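Local coordinates for protein AxyAgu115A (Amphibacillus xylanus NBRC 15112, PDB 6NPS) that probably acts as a family GH115 alpha-glucuronidase, a glycoside hydrolase that removes glucuronic acid side groups from xylan, at residues Phe702-Ile716 with Ala728-Ile742. The protein carries 3 engineered substitutions. Residues are numbered along the deposited sequence; the frame is centred on the assembly and turned at random.
Sequences FTISSVSEKKAEYHI and ANGVLDGKNKLSETI
Strand 702-706 runs antiparallel to strand 739-742 (axes 4.6 Å apart, 167°), and strand 712-716 pairs likewise with strand 729-732. The two pairs belong to different sheets that face each other, so the segments build a two-layered, sandwich-like unit. F702 with I742 and I704 with E740 are hydrogen-bonded pairs, as are A712 with L732 and Y714 with G730; S706 N to L738 O (2.8 Å) continues the first ladder, I716 N to A728 O the second. I742 packs between the layers: its CB lies over one face of the F702 ring, 3.8 Å from the centroid, while CG1 meets I704 CD1 and CD1 reaches I716 CD1. The Y714 ring is clasped on both faces, by G730 CA, in CH-pi contact, and by I704 CD1 on the opposite one. With CG placed between backbone N and carbonyl carbon (chi1 53°), the ring swings over G730, which has no side chain to obstruct it; L732 CG meets the ring edge 3.9 Å from CE2. Y714 OH rests 3.3 Å from E740 CG and is hydrogen-bonded to a water 2.6 Å away, which also donates weakly to V731 O. Replacing Y714 by alanine is likely to open a gap between the layers, leaving G730 CA and I704 CD1 without the ring between them and the water without its hydroxyl partner. On the outward side, H715 ND1 donates to N729 OD1 (2.8 Å), nearly in the imidazole plane. At the turns, E709 and K735 form a long salt bridge, and D733 OD1 closes an Asx turn with K735 N. Strand 666-670 flanks strand 702-706, and its L666 touches A712 and L732; C725 of strand 723-725 packs on I716 and I742, while K604 and E601 of helix 601-629 meet L738 and S739.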
ATOM      1  N   PHE A 702       2.698 -27.182  -1.533  1.00 34.17           N
ATOM      2  CA  PHE A 702       2.952 -26.014  -0.703  1.00 31.42           C
ATOM      3  C   PHE A 702       4.420 -25.650  -0.833  1.00 35.82           C
ATOM      4  O   PHE A 702       5.227 -26.440  -1.334  1.00 37.63           O
ATOM      5  CB  PHE A 702       2.539 -26.269   0.760  1.00 29.14           C
ATOM      6  CG  PHE A 702       3.308 -27.348   1.468  1.00 33.88           C
ATOM      7  CD1 PHE A 702       2.881 -28.691   1.424  1.00 36.31           C
ATOM      8  CD2 PHE A 702       4.439 -27.029   2.218  1.00 30.96           C
ATOM      9  CE1 PHE A 702       3.579 -29.686   2.130  1.00 37.01           C
ATOM     10  CE2 PHE A 702       5.137 -27.999   2.922  1.00 39.20           C
ATOM     11  CZ  PHE A 702       4.716 -29.349   2.886  1.00 36.91           C
ATOM     12  N   THR A 703       4.781 -24.441  -0.377  1.00 32.25           N
ATOM     13  CA  THR A 703       6.136 -23.952  -0.539  1.00 31.31           C
ATOM     14  C   THR A 703       6.705 -23.595   0.821  1.00 33.12           C
ATOM     15  O   THR A 703       5.977 -23.175   1.729  1.00 34.47           O
ATOM     16  CB  THR A 703       6.141 -22.747  -1.511  1.00 39.47           C
ATOM     17  OG1 THR A 703       5.612 -23.194  -2.763  1.00 46.48           O
ATOM     18  CG2 THR A 703       7.554 -22.187  -1.760  1.00 38.57           C
ATOM     19  N   ILE A 704       8.012 -23.797   0.961  1.00 30.04           N
ATOM     20  CA  ILE A 704       8.790 -23.359   2.117  1.00 28.20           C
ATOM     21  C   ILE A 704       9.832 -22.355   1.618  1.00 35.18           C
ATOM     22  O   ILE A 704      10.569 -22.656   0.671  1.00 34.26           O
ATOM     23  CB  ILE A 704       9.473 -24.551   2.819  1.00 31.34           C
ATOM     24  CG1 ILE A 704       8.458 -25.646   3.159  1.00 36.53           C
ATOM     25  CG2 ILE A 704      10.228 -24.109   4.098  1.00 31.97           C
ATOM     26  CD1 ILE A 704       9.117 -26.979   3.479  1.00 36.12           C
ATOM     27  N   SER A 705       9.895 -21.167   2.260  1.00 30.34           N
ATOM     28  CA  SER A 705      10.672 -20.038   1.770  1.00 30.61           C
ATOM     29  C   SER A 705      11.516 -19.422   2.864  1.00 26.98           C
ATOM     30  O   SER A 705      11.056 -19.246   4.001  1.00 35.15           O
ATOM     31  CB  SER A 705       9.780 -18.919   1.207  1.00 34.29           C
ATOM     32  OG  SER A 705       8.969 -19.427   0.185  1.00 35.03           O
ATOM     33  N   SER A 706      12.720 -19.008   2.472  1.00 28.78           N
ATOM     34  CA  SER A 706      13.649 -18.290   3.344  1.00 32.73           C
ATOM     35  C   SER A 706      13.226 -16.835   3.578  1.00 37.17           C
ATOM     36  O   SER A 706      12.866 -16.110   2.641  1.00 29.48           O
ATOM     37  CB  SER A 706      15.050 -18.261   2.723  1.00 37.08           C
ATOM     38  OG  SER A 706      15.582 -19.561   2.580  1.00 43.68           O
ATOM     39  N   VAL A 707      13.363 -16.395   4.824  1.00 37.53           N
ATOM     40  CA  VAL A 707      13.294 -14.979   5.168  1.00 35.53           C
ATOM     41  C   VAL A 707      14.611 -14.462   5.674  1.00 32.95           C
ATOM     42  O   VAL A 707      14.745 -13.254   5.858  1.00 35.40           O
ATOM     43  CB  VAL A 707      12.199 -14.693   6.215  1.00 38.56           C
ATOM     44  CG1 VAL A 707      10.840 -15.073   5.663  1.00 44.17           C
ATOM     45  CG2 VAL A 707      12.496 -15.444   7.487  1.00 38.43           C
ATOM     46  N   SER A 708      15.575 -15.334   5.949  1.00 34.48           N
ATOM     47  CA  SER A 708      16.900 -14.943   6.412  1.00 33.49           C
ATOM     48  C   SER A 708      17.963 -15.480   5.453  1.00 36.64           C
ATOM     49  O   SER A 708      17.676 -16.287   4.562  1.00 39.85           O
ATOM     50  CB  SER A 708      17.159 -15.486   7.814  1.00 35.30           C
ATOM     51  OG  SER A 708      17.492 -16.862   7.641  1.00 42.03           O
ATOM     52  N   GLU A 709      19.210 -15.067   5.665  1.00 38.37           N
ATOM     53  CA  GLU A 709      20.334 -15.616   4.922  1.00 49.05           C
ATOM     54  C   GLU A 709      21.051 -16.726   5.690  1.00 52.97           C
ATOM     55  O   GLU A 709      22.184 -17.069   5.350  1.00 55.86           O
ATOM     56  CB  GLU A 709      21.306 -14.504   4.536  1.00 58.50           C
ATOM     57  CG  GLU A 709      21.051 -14.015   3.119  1.00 73.28           C
ATOM     58  CD  GLU A 709      21.755 -12.712   2.783  1.00 87.03           C
ATOM     59  OE1 GLU A 709      21.436 -12.127   1.718  1.00 91.64           O
ATOM     60  OE2 GLU A 709      22.623 -12.279   3.578  1.00 90.55           O
ATOM     61  N   LYS A 710      20.394 -17.319   6.685  1.00 49.38           N
ATOM     62  CA  LYS A 710      20.950 -18.389   7.507  1.00 49.38           C
ATOM     63  C   LYS A 710      20.463 -19.742   7.009  1.00 46.93           C
ATOM     64  O   LYS A 710      19.420 -19.856   6.360  1.00 38.92           O
ATOM     65  CB  LYS A 710      20.554 -18.206   8.968  1.00 50.62           C
ATOM     66  CG  LYS A 710      21.562 -17.417   9.760  1.00 59.70           C
ATOM     67  CD  LYS A 710      21.077 -16.041  10.075  1.00 62.54           C
ATOM     68  CE  LYS A 710      22.018 -15.349  11.055  1.00 63.96           C
ATOM     69  NZ  LYS A 710      21.772 -13.890  11.126  1.00 66.53           N
ATOM     70  N   LYS A 711      21.221 -20.787   7.321  1.00 48.99           N
ATOM     71  CA  LYS A 711      20.733 -22.104   6.930  1.00 48.44           C
ATOM     72  C   LYS A 711      19.592 -22.496   7.868  1.00 43.79           C
ATOM     73  O   LYS A 711      19.661 -22.290   9.087  1.00 42.25           O
ATOM     74  CB  LYS A 711      21.862 -23.146   6.906  1.00 55.87           C
ATOM     75  CG  LYS A 711      22.819 -23.123   8.066  1.00 69.80           C
ATOM     76  CD  LYS A 711      22.291 -23.947   9.245  1.00 80.24           C
ATOM     77  CE  LYS A 711      23.214 -23.889  10.464  1.00 82.01           C
ATOM     78  NZ  LYS A 711      22.456 -24.055  11.741  1.00 82.64           N
ATOM     79  N   ALA A 712      18.506 -22.976   7.287  1.00 41.31           N
ATOM     80  CA  ALA A 712      17.302 -23.316   8.039  1.00 43.49           C
ATOM     81  C   ALA A 712      16.831 -24.686   7.578  1.00 42.48           C
ATOM     82  O   ALA A 712      16.486 -24.839   6.407  1.00 38.48           O
ATOM     83  CB  ALA A 712      16.204 -22.279   7.787  1.00 33.88           C
ATOM     84  N   GLU A 713      16.826 -25.666   8.473  1.00 39.90           N
ATOM     85  CA  GLU A 713      16.377 -27.017   8.136  1.00 44.15           C
ATOM     86  C   GLU A 713      14.891 -27.192   8.412  1.00 42.71           C
ATOM     87  O   GLU A 713      14.363 -26.672   9.397  1.00 42.43           O
ATOM     88  CB  GLU A 713      17.152 -28.067   8.948  1.00 52.01           C
ATOM     89  CG  GLU A 713      18.642 -28.092   8.696  1.00 67.18           C
ATOM     90  CD  GLU A 713      19.327 -29.292   9.356  1.00 86.74           C
ATOM     91  OE1 GLU A 713      18.778 -30.416   9.275  1.00 91.66           O
ATOM     92  OE2 GLU A 713      20.412 -29.106   9.959  1.00 89.59           O
ATOM     93  N   TYR A 714      14.212 -27.936   7.546  1.00 41.92           N
ATOM     94  CA  TYR A 714      12.826 -28.296   7.791  1.00 40.48           C
ATOM     95  C   TYR A 714      12.696 -29.821   7.845  1.00 44.78           C
ATOM     96  O   TYR A 714      13.527 -30.546   7.285  1.00 41.16           O
ATOM     97  CB  TYR A 714      11.893 -27.692   6.690  1.00 33.04           C
ATOM     98  CG  TYR A 714      12.292 -28.004   5.265  1.00 37.57           C
ATOM     99  CD1 TYR A 714      11.842 -29.159   4.637  1.00 43.04           C
ATOM    100  CD2 TYR A 714      13.131 -27.148   4.548  1.00 40.71           C
ATOM    101  CE1 TYR A 714      12.201 -29.458   3.323  1.00 45.58           C
ATOM    102  CE2 TYR A 714      13.492 -27.431   3.237  1.00 43.52           C
ATOM    103  CZ  TYR A 714      13.028 -28.593   2.637  1.00 48.74           C
ATOM    104  OH  TYR A 714      13.391 -28.891   1.351  1.00 53.61           O
ATOM    105  N   HIS A 715      11.646 -30.306   8.513  1.00 40.81           N
ATOM    106  CA  HIS A 715      11.332 -31.738   8.577  1.00 39.24           C
ATOM    107  C   HIS A 715       9.830 -31.922   8.380  1.00 42.20           C
ATOM    108  O   HIS A 715       9.015 -31.294   9.071  1.00 46.28           O
ATOM    109  CB  HIS A 715      11.792 -32.353   9.918  1.00 46.34           C
ATOM    110  CG  HIS A 715      13.140 -31.864  10.370  1.00 61.64           C
ATOM    111  ND1 HIS A 715      14.325 -32.306   9.811  1.00 66.22           N
ATOM    112  CD2 HIS A 715      13.487 -30.934  11.297  1.00 66.28           C
ATOM    113  CE1 HIS A 715      15.342 -31.686  10.387  1.00 67.00           C
ATOM    114  NE2 HIS A 715      14.861 -30.846  11.292  1.00 68.49           N
ATOM    115  N   ILE A 716       9.456 -32.763   7.429  1.00 38.88           N
ATOM    116  CA  ILE A 716       8.069 -32.955   7.032  1.00 38.42           C
ATOM    117  C   ILE A 716       7.630 -34.384   7.344  1.00 46.34           C
ATOM    118  O   ILE A 716       8.314 -35.345   6.978  1.00 41.75           O
ATOM    119  CB  ILE A 716       7.909 -32.641   5.534  1.00 39.18           C
ATOM    120  CG1 ILE A 716       8.275 -31.178   5.289  1.00 36.91           C
ATOM    121  CG2 ILE A 716       6.494 -32.926   5.066  1.00 41.37           C
ATOM    122  CD1 ILE A 716       8.825 -30.905   3.890  1.00 42.25           C
ATOM    123  N   ALA A 728      11.076 -35.414   2.932  1.00 47.39           N
ATOM    124  CA  ALA A 728      11.010 -35.562   4.380  1.00 50.66           C
ATOM    125  C   ALA A 728      11.902 -34.573   5.112  1.00 53.91           C
ATOM    126  O   ALA A 728      11.550 -34.137   6.204  1.00 53.85           O
ATOM    127  CB  ALA A 728      11.418 -36.985   4.804  1.00 50.11           C
ATOM    128  N   ASN A 729      13.049 -34.227   4.540  1.00 49.92           N
ATOM    129  CA  ASN A 729      14.006 -33.349   5.193  1.00 56.40           C
ATOM    130  C   ASN A 729      14.654 -32.478   4.133  1.00 55.70           C
ATOM    131  O   ASN A 729      14.768 -32.872   2.966  1.00 58.24           O
ATOM    132  CB  ASN A 729      15.095 -34.125   5.958  1.00 60.90           C
ATOM    133  CG  ASN A 729      14.531 -34.984   7.070  1.00 71.17           C
ATOM    134  OD1 ASN A 729      13.984 -34.469   8.053  1.00 74.71           O
ATOM    135  ND2 ASN A 729      14.680 -36.307   6.939  1.00 71.34           N
ATOM    136  N   GLY A 730      15.073 -31.289   4.547  1.00 48.17           N
ATOM    137  CA  GLY A 730      15.755 -30.396   3.630  1.00 45.55           C
ATOM    138  C   GLY A 730      16.348 -29.233   4.392  1.00 43.46           C
ATOM    139  O   GLY A 730      16.140 -29.069   5.597  1.00 43.06           O
ATOM    140  N   VAL A 731      17.108 -28.429   3.675  1.00 44.23           N
ATOM    141  CA  VAL A 731      17.694 -27.240   4.264  1.00 49.16           C
ATOM    142  C   VAL A 731      17.653 -26.145   3.203  1.00 44.89           C
ATOM    143  O   VAL A 731      17.828 -26.406   2.010  1.00 47.13           O
ATOM    144  CB  VAL A 731      19.112 -27.506   4.809  1.00 54.25           C
ATOM    145  CG1 VAL A 731      19.982 -28.131   3.752  1.00 59.96           C
ATOM    146  CG2 VAL A 731      19.741 -26.225   5.342  1.00 55.88           C
ATOM    147  N   LEU A 732      17.315 -24.943   3.629  1.00 41.76           N
ATOM    148  CA  LEU A 732      17.397 -23.764   2.790  1.00 42.72           C
ATOM    149  C   LEU A 732      18.434 -22.831   3.397  1.00 46.74           C
ATOM    150  O   LEU A 732      18.712 -22.889   4.595  1.00 50.04           O
ATOM    151  CB  LEU A 732      16.032 -23.094   2.669  1.00 44.11           C
ATOM    152  CG  LEU A 732      14.888 -23.926   2.072  1.00 46.75           C
ATOM    153  CD1 LEU A 732      13.587 -23.218   2.335  1.00 51.75           C
ATOM    154  CD2 LEU A 732      15.055 -24.073   0.574  1.00 40.26           C
ATOM    155  N   ASP A 733      19.034 -21.973   2.576  1.00 46.30           N
ATOM    156  CA  ASP A 733      20.099 -21.129   3.101  1.00 54.96           C
ATOM    157  C   ASP A 733      19.929 -19.642   2.842  1.00 55.31           C
ATOM    158  O   ASP A 733      20.764 -18.864   3.304  1.00 61.10           O
ATOM    159  CB  ASP A 733      21.456 -21.560   2.542  1.00 61.59           C
ATOM    160  CG  ASP A 733      21.425 -21.704   1.049  1.00 72.95           C
ATOM    161  OD1 ASP A 733      21.080 -20.719   0.367  1.00 76.89           O
ATOM    162  OD2 ASP A 733      21.723 -22.807   0.553  1.00 79.56           O
ATOM    163  N   GLY A 734      18.905 -19.215   2.120  1.00 53.43           N
ATOM    164  CA  GLY A 734      18.816 -17.788   1.883  1.00 57.20           C
ATOM    165  C   GLY A 734      19.812 -17.226   0.884  1.00 61.23           C
ATOM    166  O   GLY A 734      19.682 -16.055   0.499  1.00 59.47           O
ATOM    167  N   LYS A 735      20.779 -18.022   0.418  1.00 64.88           N
ATOM    168  CA  LYS A 735      21.715 -17.554  -0.601  1.00 70.26           C
ATOM    169  C   LYS A 735      21.588 -18.357  -1.890  1.00 73.23           C
ATOM    170  O   LYS A 735      21.157 -17.795  -2.898  1.00 77.45           O
ATOM    171  CB  LYS A 735      23.140 -17.533  -0.050  1.00 73.25           C
ATOM    172  CG  LYS A 735      23.252 -16.643   1.189  1.00 77.98           C
ATOM    173  CD  LYS A 735      24.675 -16.134   1.407  1.00 83.05           C
ATOM    174  CE  LYS A 735      24.711 -14.667   1.873  1.00 86.75           C
ATOM    175  NZ  LYS A 735      24.499 -13.650   0.786  1.00 86.66           N
ATOM    176  N   ASN A 736      21.909 -19.655  -1.905  1.00 73.66           N
ATOM    177  CA  ASN A 736      21.731 -20.387  -3.157  1.00 79.66           C
ATOM    178  C   ASN A 736      20.320 -20.990  -3.262  1.00 72.98           C
ATOM    179  O   ASN A 736      19.691 -20.930  -4.326  1.00 74.57           O
ATOM    180  CB  ASN A 736      22.817 -21.454  -3.368  1.00 93.85           C
ATOM    181  CG  ASN A 736      23.140 -22.229  -2.103  1.00106.42           C
ATOM    182  OD1 ASN A 736      22.489 -23.244  -1.821  1.00111.23           O
ATOM    183  ND2 ASN A 736      24.081 -21.728  -1.297  1.00109.69           N
ATOM    184  N   LYS A 737      19.804 -21.580  -2.185  1.00 62.38           N
ATOM    185  CA  LYS A 737      18.457 -22.149  -2.202  1.00 58.36           C
ATOM    186  C   LYS A 737      17.551 -21.320  -1.300  1.00 49.31           C
ATOM    187  O   LYS A 737      17.699 -21.323  -0.072  1.00 51.75           O
ATOM    188  CB  LYS A 737      18.456 -23.618  -1.777  1.00 66.85           C
ATOM    189  CG  LYS A 737      17.165 -24.330  -2.212  1.00 77.00           C
ATOM    190  CD  LYS A 737      17.418 -25.537  -3.119  1.00 83.58           C
ATOM    191  CE  LYS A 737      16.149 -26.365  -3.321  1.00 88.24           C
ATOM    192  NZ  LYS A 737      15.023 -25.640  -4.021  1.00 91.64           N
ATOM    193  N   LEU A 738      16.605 -20.629  -1.920  1.00 44.86           N
ATOM    194  CA  LEU A 738      15.718 -19.689  -1.250  1.00 47.71           C
ATOM    195  C   LEU A 738      14.349 -20.273  -0.929  1.00 49.46           C
ATOM    196  O   LEU A 738      13.694 -19.812   0.012  1.00 48.74           O
ATOM    197  CB  LEU A 738      15.507 -18.445  -2.120  1.00 45.01           C
ATOM    198  CG  LEU A 738      16.740 -17.743  -2.689  1.00 46.53           C
ATOM    199  CD1 LEU A 738      16.384 -16.318  -3.254  1.00 41.28           C
ATOM    200  CD2 LEU A 738      17.758 -17.645  -1.589  1.00 46.51           C
ATOM    201  N   SER A 739      13.877 -21.242  -1.715  1.00 41.28           N
ATOM    202  CA  SER A 739      12.574 -21.831  -1.466  1.00 40.15           C
ATOM    203  C   SER A 739      12.584 -23.260  -1.974  1.00 41.12           C
ATOM    204  O   SER A 739      13.475 -23.665  -2.720  1.00 38.64           O
ATOM    205  CB  SER A 739      11.430 -21.018  -2.117  1.00 46.32           C
ATOM    206  OG  SER A 739      11.567 -20.898  -3.513  1.00 51.94           O
ATOM    207  N   GLU A 740      11.597 -24.028  -1.525  1.00 38.13           N
ATOM    208  CA  GLU A 740      11.391 -25.397  -1.979  1.00 40.24           C
ATOM    209  C   GLU A 740       9.892 -25.647  -2.107  1.00 39.93           C
ATOM    210  O   GLU A 740       9.116 -25.270  -1.223  1.00 38.61           O
ATOM    211  CB  GLU A 740      12.035 -26.375  -0.997  1.00 45.17           C
ATOM    212  CG  GLU A 740      11.791 -27.849  -1.309  1.00 65.94           C
ATOM    213  CD  GLU A 740      12.700 -28.390  -2.404  1.00 80.56           C
ATOM    214  OE1 GLU A 740      13.495 -27.604  -2.953  1.00 85.40           O
ATOM    215  OE2 GLU A 740      12.618 -29.603  -2.712  1.00 86.71           O
ATOM    216  N   THR A 741       9.467 -26.245  -3.215  1.00 37.32           N
ATOM    217  CA  THR A 741       8.069 -26.612  -3.402  1.00 38.01           C
ATOM    218  C   THR A 741       7.879 -28.081  -3.039  1.00 39.99           C
ATOM    219  O   THR A 741       8.587 -28.946  -3.564  1.00 41.37           O
ATOM    220  CB  THR A 741       7.646 -26.351  -4.842  1.00 42.53           C
ATOM    221  OG1 THR A 741       7.678 -24.941  -5.096  1.00 49.82           O
ATOM    222  CG2 THR A 741       6.238 -26.902  -5.101  1.00 43.44           C
ATOM    223  N   ILE A 742       6.963 -28.365  -2.118  1.00 38.46           N
ATOM    224  CA  ILE A 742       6.722 -29.732  -1.667  1.00 37.77           C
ATOM    225  C   ILE A 742       5.442 -30.205  -2.336  1.00 37.30           C
ATOM    226  O   ILE A 742       4.398 -29.543  -2.229  1.00 38.18           O
ATOM    227  CB  ILE A 742       6.611 -29.820  -0.131  1.00 36.61           C
ATOM    228  CG1 ILE A 742       7.779 -29.079   0.573  1.00 36.22           C
ATOM    229  CG2 ILE A 742       6.454 -31.312   0.333  1.00 33.96           C
ATOM    230  CD1 ILE A 742       9.172 -29.596   0.273  1.00 38.96           C
TER
HETATM  231  O   HOH W   1      12.621 -16.681  -0.102  1.00 30.13           O
HETATM  232  O   HOH W   2      17.188 -31.444   7.070  1.00 69.52           O
HETATM  233  O   HOH W   3      15.458 -27.959   0.140  1.00 63.42           O